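PDB 3B1N: ribokinase, putative from Burkholderia thailandensis, which probably transfers a phosphate group to nucleosides, as a kinase of the ribokinase (PfkB) family, and here binds ADP and the nucleoside mizoribine. Local coordinates for residues T3-S8 with G48-I53; L138-P143 with G258-I263; Q151-L156 with R180-L185; V161-D166 with L185-A190. All blocks are in the same frame, centred on the assembly; numbering follows the deposited sequence. Where two conformers were deposited one is given.

Interaction 1 (T3-S8 with G48-I53); sequences TLICGS and GCAGNI. With MZR (5-hydroxy-1-(beta-D-ribofuranosyl)-1H-imidazole-4-carboxamide), chain F.
The flat carbonyl group of Ser-8 is met in its own plane by the backbone N of Ala-50, which donates to Ser-8 O at 2.9 Å with a C=O...N angle of 149°. The joint belongs to the Rossmann-like core of the ribokinase fold, where the end of strand 3-6 meets the first turn of helix 49-59, with Gly-48 as the N-cap residue. Ser-8 serves this helix end twice, because its hydroxyl also accepts from Cys-49 N at 2.9 Å. That reach depends on the first torsion of Ser-8 (chi1 59°), which sets OG between the backbone N and the carbonyl carbon. The same OG shares a hydrogen bond of 2.6 Å with O3 of mizoribine, so one hydroxyl joins helix start and nucleoside base. Behind this polar end the packing turns apolar. Ala-50 CB sits 3.4 Å from Gly-7 O, and the CG2 branch of Ile-5 lies 3.8 Å from Ile-53 CB, the two isoleucines meeting at a slant; Leu-260 of helix 251-264 borders both. Asp-253 accepts from Asn-52 ND2 and, like Asp-12 and Ser-36 of the second subunit, is hydrogen-bonded to mizoribine. The helix segment also grips the ribose: Gly-48 N donates to O3' at 3.0 Å and weakly to O2', while Asn-52 ND2 reaches the same O3' at 3.0 Å.

Interaction 2 (L138-P143 with G258-I263); sequences LAIVGP and GLLYGI
Leu-138 extends its CG opposite the backbone N (chi1 179°), while Leu-260 turns its CG opposite the carbonyl carbon (chi1 -72°), and the two settings bring the methyl ends of the leucines together. CD2 of Leu-138 lies 3.6 Å from CD2 of Leu-260, the side chains meeting at a slant. The same CD2 of Leu-138 rests 3.5 Å from Leu-260 O, so this methyl packs against the helix backbone as well as against a side chain. One turn farther along, Ile-263 offers its CG2 branch to Leu-138 CD2 at 3.9 Å, here with the side chains roughly at right angles. Leu-138 is thereby seated between two residues spaced i and i+3 on one helical face. Leu-260 in turn divides its branches: CD2 goes to Leu-138, and CD1 goes to CG2 of Ile-140 at 3.9 Å. The strand supplies its part by the ordinary alternation of a beta strand, with Leu-138 and Ile-140 directed at the helix and Ala-139 between them directed away from it. The side chains that meet are all apolar and buried, a clear case of helix-on-sheet packing in an alpha/beta fold. The short strand and helix axes approach to 9.6 Å and run roughly antiparallel, at 156°. Helix 251-264 shares this face of the sheet with helix 49-59, whose Ile-53 touches both Ile-140 and Leu-260; strands 3-6 and 163-165 flank strand 138-141, and helix 146-158 packs on Ala-139 and Val-141.

Interaction 3 (Q151-L156 with R180-L185); sequences QHTEEL and RRSIEL. With NA (sodium ion), chain H.
Segments 151-156 and 180-185, of helices 146-158 and 176-185, run roughly alongside each other, their axes 9.6 Å apart at closest and inclined by 33°, with Thr-153 and Ser-182 at the nearest backbone approach. A salt bridge lies toward the solvent side, where Arg-181 takes Glu-154 side-on: NE donates to OE2 at 3.0 Å, and NH2 to OE1 at 3.1 Å. Both oxygens are met on their syn sides, NE a little out of the carboxylate plane, and the two flat groups are 26° apart. A bend at the second torsion in each chain turns the charged ends toward each other. Leu-185 covers one face of the guanidinium, CD2 lying 3.6 Å from its plane over the centre, and brings CD1 to 3.5 Å from Glu-154 OE2. Deeper in, one water donates to both Thr-153 OG1 (2.7 Å) and Ser-182 OG (2.9 Å), whose other partners are Val-150 O and Thr-178 O of their own helices. At the C-terminal end of helix 176-185, Ile-183 O and Glu-184 O bind a sodium ion. The two neighbouring helices pack on one face of the Rossmann-like sheet, Thr-153 on Phe-163, Phe-165 and Val-141, and Ser-182 on Phe-165.

Interaction 4 (V161-D166 with L185-A190); sequences VPFIFD and LATYIA. With NA (sodium ion), chain H.
Phe-163 O accepts two backbone N-H groups, Thr-187 N and Tyr-188 N, each at 3.1 Å; the first lies in the carbonyl plane and the second is tilted 28° from it. The side chain of Thr-187 adds a third bond: its OG1 accepts from Phe-163 N at 2.9 Å, so both polar backbone atoms of Phe-163 are held at the entry to the strand pair. Beyond, a regular parallel ladder follows, with Phe-165 N donating to Tyr-188 O at 2.8 Å and Ala-190 N to Phe-165 O. Helix 176-185 connects these adjacent strands in a right-handed beta-alpha-beta crossover of the Rossmann-like sheet. Side chains pack on both faces: Ile-164 sends CG1 to Tyr-188 CD1 and CG2 to Ala-190 CB, while Phe-165 CB lies 3.5 Å from Ala-186 CB. With CG between the backbone N and the carbonyl carbon (chi1 68°), the ring of Phe-163 turns back to the helix end, its CZ 3.5 Å from Ala-186 CA. Asp-166, past the ladder, forms a salt bridge with Arg-256 of helix 251-264. Ala-186 O coordinates a sodium ion; the cation probably polarises the peptide that follows and strengthens its N-H as a donor to Phe-163.

In the fold
Three of the four contacts are buried and one lies nearer the surface. Interactions 1, 2 and 4 share one sheet, in which strands 3-6, 138-141 and 163-165 are consecutive neighbours: interactions 1 and 2 pack helices on it, while interaction 4 pairs strands within it. Chemistry follows position. Interaction 2 packs apolar side chains, interaction 1 becomes polar where strand and helix ends reach the nucleoside, and interaction 4 relies on backbone bonds. Interaction 3, with its salt bridge and bridging water, joins two helices of the outer layer. It shares Leu-185 and the sodium ion with interaction 4, and its helix 146-158 packs against the strand of interaction 2.

Interaction 1 (T3-S8 with G48-I53)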
loop_
_atom_site.group_PDB
_atom_site.type_symbol
_atom_site.label_atom_id
_atom_site.label_comp_id
_atom_site.label_asym_id
_atom_site.label_seq_id
_atom_site.Cartn_x
_atom_site.Cartn_y
_atom_site.Cartn_z
ATOM N N THR B 3 -12.648 -25.774 17.107
ATOM C CA THR B 3 -12.823 -25.328 15.725
ATOM C C THR B 3 -11.442 -25.014 15.142
ATOM O O THR B 3 -10.663 -24.309 15.791
ATOM C CB THR B 3 -13.703 -24.044 15.691
ATOM O OG1 THR B 3 -14.985 -24.410 16.247
ATOM C CG2 THR B 3 -13.902 -23.547 14.255
ATOM N N LEU B 4 -11.116 -25.669 14.026
ATOM C CA LEU B 4 -9.764 -25.555 13.445
ATOM C C LEU B 4 -9.739 -24.343 12.537
ATOM O O LEU B 4 -10.582 -24.207 11.627
ATOM C CB LEU B 4 -9.415 -26.793 12.600
ATOM C CG LEU B 4 -7.962 -26.944 12.145
ATOM C CD1 LEU B 4 -7.058 -27.244 13.353
ATOM C CD2 LEU B 4 -7.835 -28.054 11.082
ATOM N N ILE B 5 -8.765 -23.458 12.794
ATOM C CA ILE B 5 -8.713 -22.204 12.017
ATOM C C ILE B 5 -7.447 -22.215 11.171
ATOM O O ILE B 5 -6.378 -21.899 11.688
ATOM C CB ILE B 5 -8.693 -20.971 12.972
ATOM C CG1 ILE B 5 -9.760 -21.065 14.086
ATOM C CG2 ILE B 5 -8.813 -19.678 12.122
ATOM C CD1 ILE B 5 -11.162 -21.143 13.566
ATOM N N CYS B 6 -7.601 -22.537 9.888
ATOM C CA CYS B 6 -6.427 -22.657 9.004
ATOM C C CYS B 6 -6.237 -21.369 8.236
ATOM O O CYS B 6 -7.160 -20.870 7.590
ATOM C CB CYS B 6 -6.660 -23.753 7.998
ATOM S SG CYS B 6 -6.949 -25.378 8.709
ATOM N N GLY B 7 -5.068 -20.771 8.346
ATOM C CA GLY B 7 -4.858 -19.535 7.585
ATOM C C GLY B 7 -3.551 -18.918 8.012
ATOM O O GLY B 7 -2.802 -19.462 8.816
ATOM N N SER B 8 -3.267 -17.757 7.437
ATOM C CA SER B 8 -2.012 -17.064 7.749
ATOM C C SER B 8 -1.920 -16.621 9.200
ATOM O O SER B 8 -2.935 -16.286 9.845
ATOM C CB SER B 8 -1.843 -15.858 6.843
ATOM O OG SER B 8 -2.931 -14.959 7.005
ATOM N N GLY B 48 -2.787 -11.731 10.445
ATOM C CA GLY B 48 -2.953 -12.995 9.722
ATOM C C GLY B 48 -4.375 -13.477 9.928
ATOM O O GLY B 48 -4.994 -13.290 11.007
ATOM N N CYS B 49 -4.926 -14.067 8.892
ATOM C CA CYS B 49 -6.334 -14.456 8.914
ATOM C C CYS B 49 -6.654 -15.472 10.006
ATOM O O CYS B 49 -7.674 -15.353 10.682
ATOM C CB CYS B 49 -6.710 -14.986 7.533
ATOM S SG CYS B 49 -6.579 -13.612 6.264
ATOM N N ALA B 50 -5.765 -16.449 10.206
ATOM C CA ALA B 50 -6.040 -17.428 11.275
ATOM C C ALA B 50 -5.942 -16.779 12.629
ATOM O O ALA B 50 -6.736 -17.112 13.518
ATOM C CB ALA B 50 -5.106 -18.635 11.205
ATOM N N GLY B 51 -4.981 -15.892 12.830
ATOM C CA GLY B 51 -4.851 -15.237 14.138
ATOM C C GLY B 51 -6.131 -14.415 14.378
ATOM O O GLY B 51 -6.689 -14.430 15.499
ATOM N N ASN B 52 -6.546 -13.661 13.364
ATOM C CA ASN B 52 -7.711 -12.768 13.542
ATOM C C ASN B 52 -8.997 -13.530 13.812
ATOM O O ASN B 52 -9.768 -13.163 14.699
ATOM C CB ASN B 52 -7.888 -11.937 12.265
ATOM C CG ASN B 52 -6.682 -11.024 11.973
ATOM O OD1 ASN B 52 -5.847 -10.719 12.827
ATOM N ND2 ASN B 52 -6.666 -10.524 10.736
ATOM N N ILE B 53 -9.217 -14.591 13.047
ATOM C CA ILE B 53 -10.471 -15.330 13.177
ATOM C C ILE B 53 -10.471 -16.038 14.512
ATOM O O ILE B 53 -11.506 -16.039 15.190
ATOM C CB ILE B 53 -10.643 -16.325 11.993
ATOM C CG1 ILE B 53 -10.872 -15.569 10.679
ATOM C CG2 ILE B 53 -11.820 -17.320 12.293
ATOM C CD1 ILE B 53 -10.656 -16.453 9.456
HETATM N N1 MZR F . -2.368 -14.396 2.274
HETATM O O3 MZR F . -3.161 -13.575 4.821
HETATM C C4 MZR F . -3.107 -12.327 4.163
HETATM C C5 MZR F . -2.751 -12.116 2.779
HETATM C C6 MZR F . -2.357 -13.153 1.823
HETATM O O6 MZR F . -2.044 -12.751 0.682
HETATM N N7 MZR F . -2.851 -10.765 2.637
HETATM C C8 MZR F . -3.239 -10.233 3.819
HETATM N N9 MZR F . -3.400 -11.190 4.778
HETATM C "C1'" MZR F . -3.860 -10.990 6.163
HETATM C "C2'" MZR F . -3.210 -9.877 6.965
HETATM O "O2'" MZR F . -2.138 -10.475 7.685
HETATM C "C3'" MZR F . -4.395 -9.343 7.809
HETATM O "O3'" MZR F . -4.265 -9.449 9.229
HETATM C "C4'" MZR F . -5.591 -10.118 7.325
HETATM O "O4'" MZR F . -5.208 -10.551 6.032
HETATM C "C5'" MZR F . -6.821 -9.244 7.249
HETATM O "O5'" MZR F . -7.905 -10.103 6.807
#

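Interaction 2 (L138-P143 with G258-I263)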
loop_
_atom_site.group_PDB
_atom_site.type_symbol
_atom_site.label_atom_id
_atom_site.label_comp_id
_atom_site.label_asym_id
_atom_site.label_seq_id
_atom_site.Cartn_x
_atom_site.Cartn_y
_atom_site.Cartn_z
ATOM N N LEU B 138 -15.538 -28.394 13.341
ATOM C CA LEU B 138 -15.835 -27.334 12.389
ATOM C C LEU B 138 -14.488 -26.706 12.057
ATOM O O LEU B 138 -13.588 -26.686 12.884
ATOM C CB LEU B 138 -16.777 -26.286 13.007
ATOM C CG LEU B 138 -17.207 -25.073 12.178
ATOM C CD1 LEU B 138 -17.889 -25.384 10.853
ATOM C CD2 LEU B 138 -18.059 -24.074 13.022
ATOM N N ALA B 139 -14.368 -26.205 10.825
ATOM C CA ALA B 139 -13.104 -25.544 10.428
ATOM C C ALA B 139 -13.365 -24.394 9.491
ATOM O O ALA B 139 -14.445 -24.261 8.929
ATOM C CB ALA B 139 -12.171 -26.562 9.752
ATOM N N ILE B 140 -12.317 -23.591 9.262
ATOM C CA ILE B 140 -12.311 -22.632 8.167
ATOM C C ILE B 140 -10.940 -22.739 7.505
ATOM O O ILE B 140 -9.936 -22.938 8.198
ATOM C CB ILE B 140 -12.524 -21.176 8.696
ATOM C CG1 ILE B 140 -12.602 -20.194 7.471
ATOM C CG2 ILE B 140 -11.549 -20.772 9.794
ATOM C CD1 ILE B 140 -13.294 -18.844 7.894
ATOM N N VAL B 141 -10.937 -22.614 6.191
ATOM C CA VAL B 141 -9.679 -22.508 5.428
ATOM C C VAL B 141 -9.671 -21.105 4.823
ATOM O O VAL B 141 -10.493 -20.773 3.961
ATOM C CB VAL B 141 -9.591 -23.562 4.321
ATOM C CG1 VAL B 141 -8.284 -23.339 3.470
ATOM C CG2 VAL B 141 -9.645 -25.016 4.932
ATOM N N GLY B 142 -8.738 -20.268 5.293
ATOM C CA GLY B 142 -8.639 -18.917 4.812
ATOM C C GLY B 142 -7.333 -18.682 4.088
ATOM O O GLY B 142 -6.558 -19.630 3.877
ATOM N N PRO B 143 -7.042 -17.427 3.739
ATOM C CA PRO B 143 -5.879 -17.111 2.934
ATOM C C PRO B 143 -4.610 -17.592 3.629
ATOM O O PRO B 143 -4.457 -17.446 4.853
ATOM C CB PRO B 143 -5.890 -15.589 2.884
ATOM C CG PRO B 143 -7.373 -15.266 2.894
ATOM C CD PRO B 143 -7.897 -16.245 3.945
ATOM N N GLY B 258 -17.410 -14.738 14.420
ATOM C CA GLY B 258 -18.789 -14.783 14.944
ATOM C C GLY B 258 -19.623 -15.803 14.209
ATOM O O GLY B 258 -20.459 -16.502 14.831
ATOM N N LEU B 259 -19.461 -15.877 12.904
ATOM C CA LEU B 259 -20.195 -16.880 12.127
ATOM C C LEU B 259 -19.852 -18.284 12.602
ATOM O O LEU B 259 -20.776 -19.097 12.798
ATOM C CB LEU B 259 -19.886 -16.717 10.657
ATOM C CG LEU B 259 -21.000 -17.245 9.781
ATOM C CD1 LEU B 259 -22.159 -16.247 9.786
ATOM C CD2 LEU B 259 -20.466 -17.432 8.360
ATOM N N LEU B 260 -18.560 -18.585 12.791
ATOM C CA LEU B 260 -18.125 -19.916 13.236
ATOM C C LEU B 260 -18.739 -20.215 14.620
ATOM O O LEU B 260 -19.181 -21.350 14.860
ATOM C CB LEU B 260 -16.588 -20.031 13.333
ATOM C CG LEU B 260 -15.912 -20.074 11.981
ATOM C CD1 LEU B 260 -14.436 -19.765 12.250
ATOM C CD2 LEU B 260 -16.073 -21.509 11.418
ATOM N N TYR B 261 -18.773 -19.231 15.518
ATOM C CA TYR B 261 -19.348 -19.472 16.849
ATOM C C TYR B 261 -20.841 -19.805 16.680
ATOM O O TYR B 261 -21.350 -20.768 17.308
ATOM C CB TYR B 261 -19.208 -18.201 17.709
ATOM C CG TYR B 261 -19.713 -18.400 19.105
ATOM C CD1 TYR B 261 -18.896 -18.955 20.070
ATOM C CD2 TYR B 261 -21.038 -18.066 19.426
ATOM C CE1 TYR B 261 -19.331 -19.143 21.353
ATOM C CE2 TYR B 261 -21.504 -18.262 20.732
ATOM C CZ TYR B 261 -20.633 -18.799 21.670
ATOM O OH TYR B 261 -21.087 -18.988 22.978
ATOM N N GLY B 262 -21.543 -19.037 15.840
ATOM C CA GLY B 262 -22.990 -19.276 15.629
ATOM C C GLY B 262 -23.213 -20.680 15.043
ATOM O O GLY B 262 -24.117 -21.410 15.499
ATOM N N ILE B 263 -22.427 -21.095 14.043
ATOM C CA ILE B 263 -22.641 -22.404 13.382
ATOM C C ILE B 263 -22.422 -23.502 14.460
ATOM O O ILE B 263 -23.256 -24.424 14.612
ATOM C CB ILE B 263 -21.669 -22.578 12.214
ATOM C CG1 ILE B 263 -22.069 -21.601 11.109
ATOM C CG2 ILE B 263 -21.686 -24.029 11.658
ATOM C CD1 ILE B 263 -20.929 -21.458 10.008
#

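Interaction 3 (Q151-L156 with R180-L185)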
loop_
_atom_site.group_PDB
_atom_site.type_symbol
_atom_site.label_atom_id
_atom_site.label_comp_id
_atom_site.label_asym_id
_atom_site.label_seq_id
_atom_site.Cartn_x
_atom_site.Cartn_y
_atom_site.Cartn_z
ATOM N N GLN B 151 -4.524 -28.084 0.014
ATOM C CA GLN B 151 -4.347 -29.273 0.826
ATOM C C GLN B 151 -5.359 -29.336 1.967
ATOM O O GLN B 151 -5.936 -30.353 2.257
ATOM C CB GLN B 151 -2.943 -29.243 1.432
ATOM C CG GLN B 151 -2.507 -30.499 2.103
ATOM C CD GLN B 151 -1.152 -30.305 2.744
ATOM O OE1 GLN B 151 -0.109 -30.508 2.103
ATOM N NE2 GLN B 151 -1.152 -29.814 3.971
ATOM N N HIS B 152 -5.528 -28.210 2.655
ATOM C CA HIS B 152 -6.457 -28.212 3.795
ATOM C C HIS B 152 -7.880 -28.508 3.340
ATOM O O HIS B 152 -8.628 -29.225 4.029
ATOM C CB HIS B 152 -6.429 -26.866 4.545
ATOM C CG HIS B 152 -5.130 -26.557 5.204
ATOM N ND1 HIS B 152 -4.234 -27.519 5.635
ATOM C CD2 HIS B 152 -4.601 -25.360 5.557
ATOM C CE1 HIS B 152 -3.182 -26.916 6.173
ATOM N NE2 HIS B 152 -3.387 -25.604 6.135
ATOM N N THR B 153 -8.265 -27.937 2.201
ATOM C CA THR B 153 -9.603 -28.186 1.681
ATOM C C THR B 153 -9.821 -29.647 1.329
ATOM O O THR B 153 -10.876 -30.199 1.667
ATOM C CB THR B 153 -10.010 -27.279 0.528
ATOM O OG1 THR B 153 -9.231 -27.546 -0.627
ATOM C CG2 THR B 153 -9.794 -25.851 0.942
ATOM N N GLU B 154 -8.828 -30.237 0.655
ATOM C CA GLU B 154 -8.916 -31.660 0.318
ATOM C C GLU B 154 -9.027 -32.521 1.570
ATOM O O GLU B 154 -9.879 -33.423 1.642
ATOM C CB GLU B 154 -7.714 -32.084 -0.564
ATOM C CG GLU B 154 -7.721 -31.447 -1.966
ATOM C CD GLU B 154 -8.779 -32.066 -2.897
ATOM O OE1 GLU B 154 -9.339 -33.152 -2.586
ATOM O OE2 GLU B 154 -9.039 -31.469 -3.958
ATOM N N GLU B 155 -8.193 -32.256 2.552
ATOM C CA GLU B 155 -8.113 -33.076 3.747
ATOM C C GLU B 155 -9.333 -32.924 4.630
ATOM O O GLU B 155 -9.849 -33.888 5.172
ATOM C CB GLU B 155 -6.867 -32.764 4.512
ATOM C CG GLU B 155 -5.631 -33.289 3.756
ATOM C CD GLU B 155 -4.372 -33.117 4.505
ATOM O OE1 GLU B 155 -4.460 -32.653 5.666
ATOM O OE2 GLU B 155 -3.285 -33.443 3.935
ATOM N N LEU B 156 -9.821 -31.697 4.787
ATOM C CA LEU B 156 -11.002 -31.552 5.619
ATOM C C LEU B 156 -12.211 -32.243 4.988
ATOM O O LEU B 156 -13.038 -32.838 5.700
ATOM C CB LEU B 156 -11.280 -30.056 5.921
ATOM C CG LEU B 156 -10.281 -29.421 6.873
ATOM C CD1 LEU B 156 -10.384 -27.904 6.697
ATOM C CD2 LEU B 156 -10.546 -29.814 8.340
ATOM N N ARG B 180 -13.021 -23.990 -8.610
ATOM C CA ARG B 180 -14.240 -24.803 -8.693
ATOM C C ARG B 180 -14.176 -26.051 -7.806
ATOM O O ARG B 180 -15.130 -26.347 -7.079
ATOM C CB ARG B 180 -14.508 -25.221 -10.145
ATOM C CG ARG B 180 -15.054 -24.111 -11.038
ATOM C CD ARG B 180 -15.505 -24.682 -12.408
ATOM N NE ARG B 180 -14.358 -25.220 -13.158
ATOM C CZ ARG B 180 -13.575 -24.496 -13.955
ATOM N NH1 ARG B 180 -12.551 -25.082 -14.568
ATOM N NH2 ARG B 180 -13.781 -23.188 -14.110
ATOM N N ARG B 181 -13.049 -26.760 -7.825
ATOM C CA ARG B 181 -12.901 -27.952 -6.974
ATOM C C ARG B 181 -13.046 -27.611 -5.489
ATOM O O ARG B 181 -13.749 -28.302 -4.740
ATOM C CB ARG B 181 -11.590 -28.676 -7.268
ATOM C CG ARG B 181 -11.196 -29.747 -6.261
ATOM C CD ARG B 181 -12.144 -30.930 -6.309
ATOM N NE ARG B 181 -11.579 -32.020 -5.526
ATOM C CZ ARG B 181 -12.172 -33.189 -5.330
ATOM N NH1 ARG B 181 -13.353 -33.443 -5.876
ATOM N NH2 ARG B 181 -11.580 -34.097 -4.578
ATOM N N SER B 182 -12.398 -26.524 -5.075
ATOM C CA SER B 182 -12.437 -26.127 -3.656
ATOM C C SER B 182 -13.847 -25.826 -3.179
ATOM O O SER B 182 -14.217 -26.203 -2.057
ATOM C CB SER B 182 -11.492 -24.935 -3.438
ATOM O OG SER B 182 -10.167 -25.326 -3.710
ATOM N N ILE B 183 -14.622 -25.149 -4.023
ATOM C CA ILE B 183 -16.008 -24.817 -3.742
ATOM C C ILE B 183 -16.883 -26.073 -3.714
ATOM O O ILE B 183 -17.755 -26.192 -2.823
ATOM C CB ILE B 183 -16.539 -23.811 -4.771
ATOM C CG1 ILE B 183 -15.829 -22.458 -4.583
ATOM C CG2 ILE B 183 -18.051 -23.652 -4.667
ATOM C CD1 ILE B 183 -15.956 -21.515 -5.799
ATOM N N GLU B 184 -16.655 -27.005 -4.656
ATOM C CA GLU B 184 -17.340 -28.309 -4.582
ATOM C C GLU B 184 -17.142 -28.997 -3.207
ATOM O O GLU B 184 -18.100 -29.409 -2.552
ATOM C CB GLU B 184 -16.918 -29.239 -5.748
ATOM C CG GLU B 184 -17.560 -28.859 -7.114
ATOM C CD GLU B 184 -16.737 -29.329 -8.310
ATOM O OE1 GLU B 184 -17.091 -28.978 -9.479
ATOM O OE2 GLU B 184 -15.722 -30.051 -8.083
ATOM N N LEU B 185 -15.915 -29.028 -2.713
ATOM C CA LEU B 185 -15.590 -29.638 -1.434
ATOM C C LEU B 185 -16.117 -28.867 -0.213
ATOM O O LEU B 185 -16.429 -29.461 0.813
ATOM C CB LEU B 185 -14.072 -29.779 -1.292
ATOM C CG LEU B 185 -13.339 -30.667 -2.320
ATOM C CD1 LEU B 185 -11.849 -30.563 -2.075
ATOM C CD2 LEU B 185 -13.819 -32.146 -2.297
HETATM NA NA NA H . -19.354 -27.614 -1.643
HETATM O O HOH W 1 -9.071 -27.985 -3.275
HETATM O O HOH W 2 -20.800 -29.360 -0.663
#

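Interaction 4 (V161-D166 with L185-A190)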
loop_
_atom_site.group_PDB
_atom_site.type_symbol
_atom_site.label_atom_id
_atom_site.label_comp_id
_atom_site.label_asym_id
_atom_site.label_seq_id
_atom_site.Cartn_x
_atom_site.Cartn_y
_atom_site.Cartn_z
ATOM N N VAL B 161 -15.105 -33.113 7.870
ATOM C CA VAL B 161 -15.262 -31.978 8.812
ATOM C C VAL B 161 -15.914 -30.835 8.059
ATOM O O VAL B 161 -15.422 -30.476 6.980
ATOM C CB VAL B 161 -13.883 -31.533 9.391
ATOM C CG1 VAL B 161 -14.040 -30.260 10.267
ATOM C CG2 VAL B 161 -13.216 -32.649 10.178
ATOM N N PRO B 162 -17.060 -30.302 8.558
ATOM C CA PRO B 162 -17.702 -29.164 7.850
ATOM C C PRO B 162 -16.744 -27.954 7.909
ATOM O O PRO B 162 -16.130 -27.738 8.936
ATOM C CB PRO B 162 -18.960 -28.884 8.653
ATOM C CG PRO B 162 -18.874 -29.668 9.908
ATOM C CD PRO B 162 -17.746 -30.655 9.823
ATOM N N PHE B 163 -16.592 -27.231 6.811
ATOM C CA PHE B 163 -15.660 -26.097 6.855
ATOM C C PHE B 163 -16.129 -24.986 5.956
ATOM O O PHE B 163 -16.735 -25.195 4.889
ATOM C CB PHE B 163 -14.198 -26.526 6.520
ATOM C CG PHE B 163 -13.980 -26.953 5.078
ATOM C CD1 PHE B 163 -13.440 -26.076 4.136
ATOM C CD2 PHE B 163 -14.287 -28.244 4.669
ATOM C CE1 PHE B 163 -13.218 -26.458 2.809
ATOM C CE2 PHE B 163 -14.054 -28.660 3.347
ATOM C CZ PHE B 163 -13.519 -27.790 2.408
ATOM N N ILE B 164 -15.847 -23.755 6.409
ATOM C CA ILE B 164 -15.983 -22.576 5.551
ATOM C C ILE B 164 -14.727 -22.443 4.685
ATOM O O ILE B 164 -13.627 -22.564 5.212
ATOM C CB ILE B 164 -16.072 -21.299 6.439
ATOM C CG1 ILE B 164 -17.266 -21.357 7.416
ATOM C CG2 ILE B 164 -16.214 -20.045 5.501
ATOM C CD1 ILE B 164 -17.413 -20.089 8.290
ATOM N N PHE B 165 -14.930 -22.188 3.407
ATOM C CA PHE B 165 -13.837 -21.846 2.478
ATOM C C PHE B 165 -13.855 -20.335 2.254
ATOM O O PHE B 165 -14.854 -19.777 1.801
ATOM C CB PHE B 165 -14.025 -22.609 1.178
ATOM C CG PHE B 165 -12.974 -22.325 0.133
ATOM C CD1 PHE B 165 -11.620 -22.428 0.436
ATOM C CD2 PHE B 165 -13.359 -22.016 -1.155
ATOM C CE1 PHE B 165 -10.649 -22.184 -0.564
ATOM C CE2 PHE B 165 -12.410 -21.734 -2.137
ATOM C CZ PHE B 165 -11.060 -21.830 -1.822
ATOM N N ASP B 166 -12.737 -19.680 2.583
ATOM C CA ASP B 166 -12.572 -18.264 2.553
ATOM C C ASP B 166 -11.309 -17.979 1.645
ATOM O O ASP B 166 -10.250 -17.741 2.273
ATOM C CB ASP B 166 -12.375 -17.987 4.072
ATOM C CG ASP B 166 -11.957 -16.589 4.427
ATOM O OD1 ASP B 166 -12.254 -15.653 3.671
ATOM O OD2 ASP B 166 -11.310 -16.446 5.526
ATOM N N LEU B 185 -15.915 -29.028 -2.713
ATOM C CA LEU B 185 -15.590 -29.638 -1.434
ATOM C C LEU B 185 -16.117 -28.867 -0.213
ATOM O O LEU B 185 -16.429 -29.461 0.813
ATOM C CB LEU B 185 -14.072 -29.779 -1.292
ATOM C CG LEU B 185 -13.339 -30.667 -2.320
ATOM C CD1 LEU B 185 -11.849 -30.563 -2.075
ATOM C CD2 LEU B 185 -13.819 -32.146 -2.297
ATOM N N ALA B 186 -16.169 -27.539 -0.321
ATOM C CA ALA B 186 -16.485 -26.704 0.849
ATOM C C ALA B 186 -17.922 -26.883 1.338
ATOM O O ALA B 186 -18.835 -27.057 0.532
ATOM C CB ALA B 186 -16.255 -25.217 0.509
ATOM N N THR B 187 -18.140 -26.751 2.640
ATOM C CA THR B 187 -19.510 -26.732 3.190
ATOM C C THR B 187 -20.121 -25.334 3.058
ATOM O O THR B 187 -21.300 -25.178 2.789
ATOM C CB THR B 187 -19.520 -27.099 4.675
ATOM O OG1 THR B 187 -18.597 -28.175 4.934
ATOM C CG2 THR B 187 -20.957 -27.404 5.129
ATOM N N TYR B 188 -19.306 -24.302 3.307
ATOM C CA TYR B 188 -19.785 -22.935 3.179
ATOM C C TYR B 188 -18.703 -22.112 2.477
ATOM O O TYR B 188 -17.533 -22.505 2.514
ATOM C CB TYR B 188 -20.082 -22.291 4.567
ATOM C CG TYR B 188 -20.616 -23.234 5.632
ATOM C CD1 TYR B 188 -19.763 -23.915 6.483
ATOM C CD2 TYR B 188 -22.001 -23.450 5.766
ATOM C CE1 TYR B 188 -20.244 -24.749 7.465
ATOM C CE2 TYR B 188 -22.491 -24.319 6.733
ATOM C CZ TYR B 188 -21.602 -24.943 7.579
ATOM O OH TYR B 188 -22.060 -25.798 8.575
ATOM N N ILE B 189 -19.092 -21.007 1.853
ATOM C CA ILE B 189 -18.080 -20.059 1.354
ATOM C C ILE B 189 -18.384 -18.683 1.944
ATOM O O ILE B 189 -19.535 -18.251 2.018
ATOM C CB ILE B 189 -17.944 -20.097 -0.218
ATOM C CG1 ILE B 189 -16.840 -19.167 -0.733
ATOM C CG2 ILE B 189 -19.288 -19.835 -0.939
ATOM C CD1 ILE B 189 -16.588 -19.316 -2.221
ATOM N N ALA B 190 -17.334 -18.008 2.421
ATOM C CA ALA B 190 -17.520 -16.656 2.943
ATOM C C ALA B 190 -16.578 -15.757 2.187
ATOM O O ALA B 190 -15.394 -16.070 2.063
ATOM C CB ALA B 190 -17.223 -16.613 4.413
HETATM NA NA NA H . -19.354 -27.614 -1.643
HETATM O O HOH W 2 -20.800 -29.360 -0.663
#